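Local structure of MGS-M5 (4Q3N) at residues 171-176 with 272-277; 253-258 with 280-285; 177-182 with 299-304. The protein probably catalyses the NAD-dependent interconversion of L-lactate and pyruvate, binding the nucleotide on a Rossmann-type domain. One frame throughout, in Å; residues are numbered along the deposited sequence. Where two conformers were deposited one is given.

Contact 1. Residues 171-176 with 272-277; sequences YILGEH and GLPAVL. With ACT (acetate ion), chain J.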
# COMPACT_ATOMS: atom_id res chain seq x y z
N TYR A 171 20.98 -8.65 -13.94
CA TYR A 171 21.82 -7.88 -13.02
C TYR A 171 22.89 -7.12 -13.78
O TYR A 171 23.43 -7.61 -14.80
CB TYR A 171 22.54 -8.76 -11.99
CG TYR A 171 21.64 -9.63 -11.10
CD1 TYR A 171 20.57 -9.09 -10.39
CD2 TYR A 171 21.87 -10.98 -10.99
CE1 TYR A 171 19.74 -9.90 -9.59
CE2 TYR A 171 21.05 -11.81 -10.19
CZ TYR A 171 20.00 -11.26 -9.49
OH TYR A 171 19.21 -12.08 -8.73
N ILE A 172 23.21 -5.94 -13.26
CA ILE A 172 24.50 -5.31 -13.49
C ILE A 172 25.40 -5.69 -12.33
O ILE A 172 24.96 -5.59 -11.18
CB ILE A 172 24.38 -3.78 -13.55
CG1 ILE A 172 23.41 -3.40 -14.67
CG2 ILE A 172 25.81 -3.11 -13.71
CD1 ILE A 172 24.04 -3.57 -16.14
N LEU A 173 26.62 -6.15 -12.64
CA LEU A 173 27.59 -6.56 -11.63
C LEU A 173 28.84 -5.71 -11.68
O LEU A 173 29.15 -5.05 -12.70
CB LEU A 173 28.01 -8.03 -11.81
CG LEU A 173 26.77 -8.98 -11.79
CD1 LEU A 173 27.22 -10.40 -12.04
CD2 LEU A 173 26.06 -8.87 -10.47
N GLY A 174 29.63 -5.84 -10.61
CA GLY A 174 30.96 -5.22 -10.62
C GLY A 174 30.97 -3.85 -9.96
O GLY A 174 30.14 -3.55 -9.07
N GLU A 175 31.93 -3.02 -10.37
CA GLU A 175 32.06 -1.67 -9.85
C GLU A 175 30.84 -0.85 -10.25
O GLU A 175 30.43 -0.90 -11.40
CB GLU A 175 33.33 -1.04 -10.41
CG GLU A 175 33.49 0.41 -10.06
CD GLU A 175 34.53 1.11 -10.95
OE1 GLU A 175 34.71 0.73 -12.13
OE2 GLU A 175 35.19 2.04 -10.44
N HIS A 176 30.24 -0.10 -9.33
CA HIS A 176 29.23 0.90 -9.71
C HIS A 176 30.01 2.07 -10.36
O HIS A 176 30.43 2.99 -9.69
CB HIS A 176 28.44 1.35 -8.48
CG HIS A 176 27.55 2.54 -8.69
ND1 HIS A 176 26.44 2.51 -9.52
CD2 HIS A 176 27.55 3.77 -8.11
CE1 HIS A 176 25.82 3.68 -9.47
NE2 HIS A 176 26.47 4.46 -8.62
N GLY A 272 29.83 -5.06 -6.51
CA GLY A 272 28.40 -5.26 -6.75
C GLY A 272 28.12 -6.72 -7.15
O GLY A 272 28.58 -7.20 -8.21
N LEU A 273 27.44 -7.44 -6.27
CA LEU A 273 27.08 -8.85 -6.48
C LEU A 273 25.68 -9.08 -5.94
O LEU A 273 25.26 -8.40 -5.00
CB LEU A 273 28.09 -9.80 -5.77
CG LEU A 273 29.55 -9.66 -6.25
CD1 LEU A 273 30.48 -10.41 -5.26
CD2 LEU A 273 29.74 -10.19 -7.73
N PRO A 274 24.95 -10.06 -6.50
CA PRO A 274 23.63 -10.36 -5.94
C PRO A 274 23.78 -10.97 -4.53
O PRO A 274 24.60 -11.84 -4.31
CB PRO A 274 23.04 -11.36 -6.93
CG PRO A 274 24.23 -12.06 -7.55
CD PRO A 274 25.36 -11.01 -7.56
N ALA A 275 22.98 -10.50 -3.59
CA ALA A 275 23.11 -10.99 -2.24
C ALA A 275 21.74 -11.12 -1.59
O ALA A 275 20.80 -10.40 -1.95
CB ALA A 275 24.04 -10.04 -1.39
N VAL A 276 21.64 -12.04 -0.64
CA VAL A 276 20.41 -12.27 0.09
C VAL A 276 20.38 -11.37 1.32
O VAL A 276 21.22 -11.50 2.21
CB VAL A 276 20.29 -13.77 0.53
CG1 VAL A 276 18.95 -13.98 1.27
CG2 VAL A 276 20.38 -14.68 -0.68
N LEU A 277 19.38 -10.49 1.38
CA LEU A 277 19.20 -9.56 2.51
C LEU A 277 18.03 -9.95 3.42
O LEU A 277 16.93 -10.25 2.94
CB LEU A 277 18.94 -8.15 2.00
CG LEU A 277 20.16 -7.46 1.39
CD1 LEU A 277 19.74 -6.18 0.66
CD2 LEU A 277 21.11 -7.10 2.54
C ACT J . 24.06 7.69 -7.55
O ACT J . 23.01 7.31 -8.11
OXT ACT J . 25.09 6.92 -7.62
CH3 ACT J . 24.03 9.04 -6.86
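Two glycines, Gly-174 and Gly-272, face each other in a single antiparallel bridge whose two hydrogen bonds differ in quality. Gly-174 N points almost straight (174°) at Gly-272 O, in the carbonyl plane and on a lone pair, whereas the return bond from Gly-272 N comes in well above the plane of the Gly-174 carbonyl, with 3.0 Å between Gly-272 N and Gly-174 O. Neither position readily admits a side chain: a CB on Gly-272 would clash with Gly-174 O, and at the backbone angles of Gly-174 a CB would press against the preceding carbonyl oxygen. Beyond the bridge the contact turns apolar. Tyr-171 holds CG anti to its carbonyl carbon (chi1 -58°), which brings the ring over Pro-274, whose CB lies 4.1 Å from the ring centroid in a CH-pi contact; Pro-274 CD meets Leu-173 CD2 at 3.7 Å. The bridge ties the residue just after strand 168-173 to strand 270-278. Nearby, His-176 NE2 donates to acetate OXT at 3.0 Å, and ND1 is hydrogen-bonded to Asp-149. The acetate, probably from the crystallisation liquor, sits where the family's catalytic histidine would probably meet the substrate oxygen.

Contact 2. Residues 253-258 with 280-285; sequences LPISVL and DGVHHI. With ACT (acetate ion), chain E.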
# COMPACT_ATOMS: atom_id res chain seq x y z
N LEU A 253 19.17 -9.04 -3.99
CA LEU A 253 19.46 -7.74 -4.63
C LEU A 253 20.95 -7.58 -4.90
O LEU A 253 21.77 -7.98 -4.10
CB LEU A 253 19.03 -6.55 -3.75
CG LEU A 253 17.52 -6.48 -3.47
CD1 LEU A 253 17.27 -5.50 -2.37
CD2 LEU A 253 16.68 -6.08 -4.74
N PRO A 254 21.30 -6.93 -6.02
CA PRO A 254 22.71 -6.70 -6.29
C PRO A 254 23.12 -5.48 -5.50
O PRO A 254 22.49 -4.43 -5.62
CB PRO A 254 22.76 -6.46 -7.80
CG PRO A 254 21.37 -5.91 -8.14
CD PRO A 254 20.42 -6.56 -7.14
N ILE A 255 24.11 -5.65 -4.61
CA ILE A 255 24.58 -4.58 -3.74
C ILE A 255 26.07 -4.73 -3.60
O ILE A 255 26.62 -5.76 -4.01
CB ILE A 255 23.94 -4.65 -2.34
CG1 ILE A 255 23.95 -6.09 -1.82
CG2 ILE A 255 22.47 -4.26 -2.42
CD1 ILE A 255 23.74 -6.19 -0.31
N SER A 256 26.73 -3.70 -3.05
CA SER A 256 28.14 -3.78 -2.70
C SER A 256 28.35 -4.68 -1.49
O SER A 256 27.87 -4.37 -0.41
CB SER A 256 28.73 -2.39 -2.39
OG SER A 256 28.65 -1.50 -3.48
N VAL A 257 29.11 -5.76 -1.68
CA VAL A 257 29.39 -6.71 -0.58
C VAL A 257 30.82 -7.17 -0.68
O VAL A 257 31.44 -7.08 -1.76
CB VAL A 257 28.47 -7.96 -0.63
CG1 VAL A 257 27.08 -7.60 -0.17
CG2 VAL A 257 28.45 -8.54 -2.06
N LEU A 258 31.34 -7.68 0.43
CA LEU A 258 32.71 -8.14 0.45
C LEU A 258 32.78 -9.49 -0.27
O LEU A 258 32.19 -10.47 0.21
CB LEU A 258 33.22 -8.29 1.88
CG LEU A 258 34.70 -8.71 2.00
CD1 LEU A 258 35.66 -7.52 1.57
CD2 LEU A 258 35.05 -9.22 3.42
N ASP A 280 18.98 -9.45 9.47
CA ASP A 280 20.34 -9.56 10.09
C ASP A 280 21.42 -9.01 9.16
O ASP A 280 22.59 -9.00 9.54
CB ASP A 280 20.68 -11.01 10.41
CG ASP A 280 19.72 -11.63 11.41
OD1 ASP A 280 19.45 -10.96 12.43
OD2 ASP A 280 19.22 -12.75 11.14
N GLY A 281 21.02 -8.56 7.97
CA GLY A 281 21.98 -8.05 6.98
C GLY A 281 22.17 -9.04 5.82
O GLY A 281 21.20 -9.57 5.31
N VAL A 282 23.41 -9.33 5.43
CA VAL A 282 23.66 -10.19 4.28
C VAL A 282 23.69 -11.68 4.72
O VAL A 282 24.58 -12.09 5.43
CB VAL A 282 25.02 -9.84 3.59
CG1 VAL A 282 25.24 -10.77 2.40
CG2 VAL A 282 24.96 -8.40 3.12
N HIS A 283 22.70 -12.46 4.29
CA HIS A 283 22.68 -13.87 4.66
C HIS A 283 23.80 -14.63 3.93
O HIS A 283 24.58 -15.36 4.53
CB HIS A 283 21.30 -14.51 4.36
CG HIS A 283 21.27 -15.97 4.72
ND1 HIS A 283 21.63 -16.95 3.83
CD2 HIS A 283 20.97 -16.59 5.88
CE1 HIS A 283 21.58 -18.13 4.43
NE2 HIS A 283 21.17 -17.94 5.68
N HIS A 284 23.90 -14.43 2.63
CA HIS A 284 25.05 -14.93 1.85
C HIS A 284 25.04 -14.22 0.51
O HIS A 284 24.03 -13.64 0.10
CB HIS A 284 25.03 -16.47 1.64
CG HIS A 284 23.89 -16.98 0.77
ND1 HIS A 284 22.62 -17.21 1.25
CD2 HIS A 284 23.87 -17.36 -0.53
CE1 HIS A 284 21.86 -17.72 0.30
NE2 HIS A 284 22.59 -17.80 -0.80
N ILE A 285 26.16 -14.30 -0.19
CA ILE A 285 26.25 -13.78 -1.55
C ILE A 285 25.83 -14.88 -2.51
O ILE A 285 26.24 -16.02 -2.35
CB ILE A 285 27.68 -13.36 -1.88
CG1 ILE A 285 28.07 -12.22 -0.94
CG2 ILE A 285 27.81 -12.97 -3.42
CD1 ILE A 285 29.58 -11.83 -1.13
C ACT E . 21.47 -19.18 -4.12
O ACT E . 21.79 -19.89 -5.13
OXT ACT E . 22.38 -18.96 -3.28
CH3 ACT E . 20.09 -18.66 -3.88
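In the three-stranded antiparallel sheet of the C-terminal domain, strands 251-258 and 281-285 are the outer members, and Val-257 of one meets Ile-285 and Val-282 of the other through side chains alone. Strand 270-278 lies between them in the sheet order and takes the backbone bonds of Ile-255 and Val-257, through Leu-273 and Ile-271. The two outer strands run at 82° to each other, with axes 8.8 Å apart, so the strongly turned sheet brings their side chains together on one side. Val-257 and Ile-285 reach toward each other tip to tip, Val-257 CG2 lying 3.6 Å from Ile-285 CD1. The extended chain of Ile-285 (chi2 175°) carries CD1 this far. The other branch of Val-257, CG1, approaches Val-282 CG2 at 4.0 Å, and the same CG2 methyl of Val-282 is brushed more loosely by Ile-255 CD1. Ile-142 packs against both Ile-255 and Val-282, tying this apolar layer to strand 141-143 of the parallel sheet.

Elsewhere on strand 281-285 the chemistry is polar. The ring of His-284 uses both nitrogens: NE2 donates to acetate OXT at 2.7 Å, while ND1 is hydrogen-bonded to His-283 ND1 at 2.8 Å. The acetate, probably from the crystallisation liquor, is also bonded by Lys-192 of the second subunit. With an alanine here, the acetate would probably be left without its imidazole donor and His-283 ND1 without its mate, its ring freer to turn. Back in the apolar layer, Ile-285 CD1 also presses on the backbone oxygen of Leu-258, a close approach of 3.2 Å between CD1 and O.

Contact 3. Residues 177-182 with 299-304; sequences GDSEFV and NNSANI
The hydroxyls of Ser-179 and Ser-301 meet head-on, with only 2.5 Å between Ser-179 OG and Ser-301 OG, a separation short enough that its exact value should be read with caution. Each oxygen has a further partner on Glu-175. The backbone N of Glu-175 can only donate, and it does so to Ser-301 OG; the carboxylate oxygen OE1 is hydrogen-bonded to Ser-179 OG and, if ionised, would be expected to accept from it. Glu-175 is therefore gripped by both serines at once, by its side chain and its main chain. Ser-301 OG also lies 3.4 Å from Ser-179 O, at most a weak bond. That carbonyl is better served by a water, which donates to Ser-179 O at 2.7 Å and accepts from Asn-300 ND2 at 3.1 Å, so that the amide of Asn-300 reaches the loop through a bridging molecule.

Residues 177-180 form a type I beta turn that begins at the last glycine of the Gly-Glu-His-Gly sequence characteristic of lactate dehydrogenases, and Ser-179, in the turn, meets the long helix 292-311 near the end of the chain. The turn is closed by Glu-180 N donating to Gly-177 O at 3.1 Å. It leads into strand 181-182, where Phe-181 pairs its backbone with Leu-173 and its side chain touches Gln-297 and Leu-298 of the helix. On the helix, the carbonyl oxygens of Asn-299 and Asn-300 are taken by the backbone N atoms of Asn-303 and Ile-304.

A first torsion of -152° leaves Ser-301 OG roughly anti to the backbone N and directs it off the helix toward the turn. One helical turn on, Ile-304 sets its CD1 methyl against Ser-179 CB at 3.7 Å, placing an apolar neighbour beside the hydroxyl pair.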
# COMPACT_ATOMS: atom_id res chain seq x y z
N GLY A 177 30.21 2.03 -11.67
CA GLY A 177 31.14 2.96 -12.35
C GLY A 177 31.46 2.34 -13.69
O GLY A 177 30.75 1.40 -14.13
N ASP A 178 32.53 2.82 -14.31
CA ASP A 178 32.83 2.55 -15.73
C ASP A 178 33.10 1.08 -16.03
O ASP A 178 32.94 0.66 -17.17
CB ASP A 178 34.05 3.38 -16.20
CG ASP A 178 33.80 4.90 -16.17
OD1 ASP A 178 32.62 5.35 -16.24
OD2 ASP A 178 34.80 5.66 -16.08
N SER A 179 33.50 0.30 -15.03
CA SER A 179 33.84 -1.11 -15.27
C SER A 179 32.69 -2.09 -14.94
O SER A 179 32.86 -3.30 -15.02
CB SER A 179 35.14 -1.49 -14.51
OG SER A 179 34.88 -1.78 -13.13
N GLU A 180 31.50 -1.60 -14.62
CA GLU A 180 30.36 -2.50 -14.45
C GLU A 180 30.02 -3.23 -15.74
O GLU A 180 30.37 -2.82 -16.81
CB GLU A 180 29.11 -1.76 -14.03
CG GLU A 180 28.59 -0.85 -15.14
CD GLU A 180 27.59 0.15 -14.61
OE1 GLU A 180 27.47 0.22 -13.38
OE2 GLU A 180 26.94 0.84 -15.41
N PHE A 181 29.27 -4.31 -15.63
CA PHE A 181 28.98 -5.08 -16.84
C PHE A 181 27.66 -5.81 -16.65
O PHE A 181 27.19 -6.00 -15.51
CB PHE A 181 30.12 -6.07 -17.15
CG PHE A 181 30.28 -7.15 -16.09
CD1 PHE A 181 31.04 -6.90 -14.95
CD2 PHE A 181 29.64 -8.39 -16.22
CE1 PHE A 181 31.17 -7.87 -13.95
CE2 PHE A 181 29.76 -9.37 -15.24
CZ PHE A 181 30.54 -9.12 -14.10
N VAL A 182 27.02 -6.20 -17.75
CA VAL A 182 25.76 -6.92 -17.66
C VAL A 182 26.05 -8.39 -17.56
O VAL A 182 26.84 -8.92 -18.31
CB VAL A 182 24.86 -6.72 -18.91
CG1 VAL A 182 23.49 -7.41 -18.70
CG2 VAL A 182 24.71 -5.27 -19.26
N ASN A 299 36.73 -9.85 -12.75
CA ASN A 299 38.14 -9.74 -12.35
C ASN A 299 38.70 -8.33 -12.63
O ASN A 299 39.37 -7.73 -11.80
CB ASN A 299 39.00 -10.80 -13.06
CG ASN A 299 38.75 -12.25 -12.56
OD1 ASN A 299 38.29 -12.49 -11.46
ND2 ASN A 299 39.07 -13.22 -13.41
N ASN A 300 38.39 -7.79 -13.80
CA ASN A 300 38.89 -6.47 -14.16
C ASN A 300 38.36 -5.44 -13.17
O ASN A 300 39.08 -4.60 -12.65
CB ASN A 300 38.47 -6.12 -15.59
CG ASN A 300 38.73 -4.65 -15.93
OD1 ASN A 300 39.87 -4.18 -15.87
ND2 ASN A 300 37.66 -3.91 -16.28
N SER A 301 37.07 -5.53 -12.90
CA SER A 301 36.39 -4.60 -12.04
C SER A 301 36.96 -4.70 -10.61
O SER A 301 37.22 -3.69 -9.95
CB SER A 301 34.89 -4.95 -12.10
OG SER A 301 34.12 -3.84 -11.87
N ALA A 302 37.16 -5.92 -10.14
CA ALA A 302 37.72 -6.13 -8.80
C ALA A 302 39.16 -5.62 -8.72
O ALA A 302 39.60 -5.09 -7.69
CB ALA A 302 37.66 -7.60 -8.42
N ASN A 303 39.92 -5.82 -9.79
CA ASN A 303 41.32 -5.37 -9.78
C ASN A 303 41.41 -3.85 -9.68
O ASN A 303 42.26 -3.30 -8.99
CB ASN A 303 42.03 -5.87 -11.02
CG ASN A 303 42.31 -7.37 -10.93
OD1 ASN A 303 42.31 -7.93 -9.83
ND2 ASN A 303 42.54 -8.01 -12.06
N ILE A 304 40.46 -3.19 -10.32
CA ILE A 304 40.39 -1.73 -10.35
C ILE A 304 40.11 -1.19 -8.95
O ILE A 304 40.77 -0.27 -8.48
CB ILE A 304 39.29 -1.27 -11.36
CG1 ILE A 304 39.81 -1.45 -12.79
CG2 ILE A 304 38.90 0.21 -11.12
CD1 ILE A 304 38.75 -1.22 -13.89
O HOH W 1 34.77 -4.88 -15.98

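Contacts 1 and 2 are buried and share the three-stranded sheet, with strand 270-278 supplying one side of contact 1 and lying between the two outer strands of contact 2. Contact 1 combines a backbone bridge with apolar packing, contact 2 relies on branched aliphatic side chains, and the partly buried contact 3 is built on hydroxyls and a water. Contacts 1 and 3 also adjoin, through the pairing of strands 168-173 and 181-182 and through Glu-175, whose backbone N is bonded to Ser-301. Contacts 2 and 3 do not touch, their nearest atoms being about 9 Å apart, although strand 281-285 is followed in the chain by helix 292-311.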